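Local coordinates for protein cytochrome c7 (Geobacter sulfurreducens, PDB 3H34) that probably transfers electrons in iron(III) respiration, as a small multihaem cytochrome c7 carrying three haem groups, at residues A1-L5 / F15-R19. Sequence-based numbering, arbitrary orientation.
With HEM (protoporphyrin IX containing Fe), chain B.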
# COMPACT_ATOMS: atom_id res chain seq x y z
N ALA A 1 -8.06 -1.84 -9.96
CA ALA A 1 -8.58 -0.46 -10.13
C ALA A 1 -7.47 0.55 -9.83
O ALA A 1 -6.52 0.23 -9.12
CB ALA A 1 -9.77 -0.22 -9.21
N ASP A 2 -7.60 1.75 -10.37
CA ASP A 2 -6.61 2.81 -10.16
C ASP A 2 -6.59 3.29 -8.72
O ASP A 2 -5.55 3.70 -8.20
CB ASP A 2 -6.90 4.00 -11.08
CG ASP A 2 -6.57 3.71 -12.53
OD1 ASP A 2 -6.18 2.57 -12.85
OD2 ASP A 2 -6.72 4.63 -13.35
N VAL A 3 -7.76 3.26 -8.08
CA VAL A 3 -7.88 3.65 -6.69
C VAL A 3 -8.55 2.49 -5.98
O VAL A 3 -9.64 2.07 -6.36
CB VAL A 3 -8.74 4.92 -6.52
CG1 VAL A 3 -8.87 5.26 -5.04
CG2 VAL A 3 -8.10 6.08 -7.26
N ILE A 4 -7.87 1.96 -4.97
CA ILE A 4 -8.38 0.83 -4.22
C ILE A 4 -8.66 1.22 -2.78
O ILE A 4 -7.84 1.87 -2.13
CB ILE A 4 -7.37 -0.33 -4.25
CG1 ILE A 4 -7.07 -0.73 -5.70
CG2 ILE A 4 -7.90 -1.52 -3.46
CD1 ILE A 4 -5.94 -1.72 -5.85
N LEU A 5 -9.83 0.82 -2.28
CA LEU A 5 -10.20 1.12 -0.91
C LEU A 5 -10.03 -0.12 -0.06
O LEU A 5 -10.52 -1.20 -0.41
CB LEU A 5 -11.65 1.60 -0.85
CG LEU A 5 -12.04 2.79 -1.72
CD1 LEU A 5 -13.51 3.12 -1.50
CD2 LEU A 5 -11.17 3.99 -1.39
N PHE A 15 -5.90 3.74 -1.26
CA PHE A 15 -4.66 3.45 -1.98
C PHE A 15 -4.67 3.85 -3.45
O PHE A 15 -5.42 3.32 -4.26
CB PHE A 15 -4.36 1.95 -1.83
CG PHE A 15 -3.15 1.48 -2.61
CD1 PHE A 15 -1.93 2.13 -2.48
CD2 PHE A 15 -3.25 0.39 -3.45
CE1 PHE A 15 -0.81 1.67 -3.18
CE2 PHE A 15 -2.14 -0.07 -4.15
CZ PHE A 15 -0.92 0.57 -4.02
N THR A 16 -3.80 4.81 -3.78
CA THR A 16 -3.68 5.30 -5.14
C THR A 16 -2.79 4.34 -5.93
O THR A 16 -1.63 4.63 -6.23
CB THR A 16 -3.09 6.72 -5.15
OG1 THR A 16 -1.86 6.73 -4.41
CG2 THR A 16 -4.06 7.71 -4.51
N HIS A 17 -3.37 3.20 -6.27
CA HIS A 17 -2.72 2.12 -7.00
C HIS A 17 -2.00 2.58 -8.28
O HIS A 17 -0.80 2.36 -8.44
CB HIS A 17 -3.76 1.05 -7.34
CG HIS A 17 -3.19 -0.17 -8.00
ND1 HIS A 17 -3.74 -0.75 -9.12
CD2 HIS A 17 -2.14 -0.95 -7.66
CE1 HIS A 17 -3.02 -1.85 -9.41
NE2 HIS A 17 -2.04 -2.01 -8.55
N LYS A 18 -2.75 3.21 -9.18
CA LYS A 18 -2.19 3.68 -10.44
C LYS A 18 -1.14 4.77 -10.20
O LYS A 18 -0.04 4.71 -10.76
CB LYS A 18 -3.31 4.22 -11.35
CG LYS A 18 -2.84 4.71 -12.72
CD LYS A 18 -2.19 3.59 -13.51
CE LYS A 18 -1.88 4.02 -14.94
NZ LYS A 18 -1.00 5.22 -15.00
N ARG A 19 -1.47 5.75 -9.37
CA ARG A 19 -0.54 6.83 -9.09
C ARG A 19 0.80 6.29 -8.58
O ARG A 19 1.86 6.80 -8.94
CB ARG A 19 -1.13 7.80 -8.06
CG ARG A 19 -0.24 9.01 -7.77
CD ARG A 19 -0.99 10.10 -7.02
NE ARG A 19 -0.18 11.30 -6.85
CZ ARG A 19 0.75 11.46 -5.91
NH1 ARG A 19 0.99 10.50 -5.03
NH2 ARG A 19 1.44 12.60 -5.84
CHA HEM B . -4.01 -5.02 -7.06
CHB HEM B . -1.76 -5.03 -11.36
CHC HEM B . 1.75 -2.21 -9.51
CHD HEM B . -0.11 -2.89 -5.10
C1A HEM B . -3.73 -5.18 -8.41
C2A HEM B . -4.56 -5.95 -9.31
C3A HEM B . -3.89 -5.99 -10.49
C4A HEM B . -2.67 -5.25 -10.33
CMA HEM B . -4.36 -6.69 -11.76
CAA HEM B . -5.86 -6.67 -8.98
CBA HEM B . -7.08 -5.80 -9.15
CGA HEM B . -8.36 -6.51 -8.76
O1A HEM B . -8.53 -6.81 -7.56
O2A HEM B . -9.19 -6.77 -9.66
C1B HEM B . -0.59 -4.29 -11.19
C2B HEM B . 0.37 -4.09 -12.26
C3B HEM B . 1.33 -3.26 -11.76
C4B HEM B . 0.98 -2.99 -10.38
CMB HEM B . 0.33 -4.72 -13.65
CAB HEM B . 2.59 -2.78 -12.49
CBB HEM B . 2.32 -1.90 -13.71
C1C HEM B . 1.48 -2.09 -8.16
C2C HEM B . 2.39 -1.43 -7.23
C3C HEM B . 1.89 -1.64 -5.98
C4C HEM B . 0.68 -2.44 -6.15
CMC HEM B . 3.70 -0.73 -7.59
CAC HEM B . 2.53 -1.26 -4.64
CBC HEM B . 2.95 0.20 -4.49
C1D HEM B . -1.31 -3.57 -5.27
C2D HEM B . -2.20 -3.89 -4.18
C3D HEM B . -3.31 -4.44 -4.73
C4D HEM B . -3.12 -4.45 -6.16
CMD HEM B . -1.92 -3.65 -2.69
CAD HEM B . -4.47 -5.04 -3.97
CBD HEM B . -4.28 -6.54 -3.76
CGD HEM B . -5.41 -7.17 -2.97
O1D HEM B . -5.40 -8.41 -2.81
O2D HEM B . -6.31 -6.44 -2.52
NA HEM B . -2.55 -4.77 -9.05
NB HEM B . -0.19 -3.65 -10.02
NC HEM B . 0.42 -2.69 -7.49
ND HEM B . -1.88 -3.92 -6.50
FE HEM B . -1.06 -3.73 -8.27
O HOH W 1 -4.15 6.13 -8.26
O HOH W 2 -4.70 0.47 -11.87
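Asp2 O is gripped twice: Lys18 N donates to it along a lone pair in the carbonyl plane (3.0 Å), and a water that also accepts from Arg19 N donates a second bond. The carbonyl thus receives Lys18 N directly and Arg19 N through the water, at the start of helix 17-20, just beyond the two-stranded antiparallel sheet of this class III cytochrome. In the sheet, Ile4 and Phe15 form a hydrogen-bonded pair, Phe15 N reaching Ile4 O at 2.8 Å and Ile4 N returning a nearly straight bond to Phe15 O. Both side chains lie on the haem-facing side. The inverse gamma turn at Thr16 then brings in His17, whose NE2 binds the haem iron at 2.0 Å, with His31 as the other axial ligand. Because CG of His17 is anti to its backbone N (chi1 -175°), ND1 comes to Ala1 O at 2.9 Å; the bond is bent (135°), with the donor above the carbonyl plane, but together with the iron bond it probably limits rotation of the imidazole. The extended CG1-CD1 arm of Ile4 (chi2 171°) carries CD1 over one face of this imidazole in a CH-pi contact, while the same methyl lies at the edge of the Phe15 ring. Flat and apolar, Phe15 suits the space beside the porphyrin, its CE2 3.6 Å from haem CHD, and also meets the His20 ring; an alanine here would probably open a gap beside the haem and leave Ile4 CD1 without the ring edge it lies against, though still over the imidazole. Outside, Asp2 and Lys18 run side by side, touching through carbon rather than charge: Asp2 CG lies 3.5 Å from Lys18 CB.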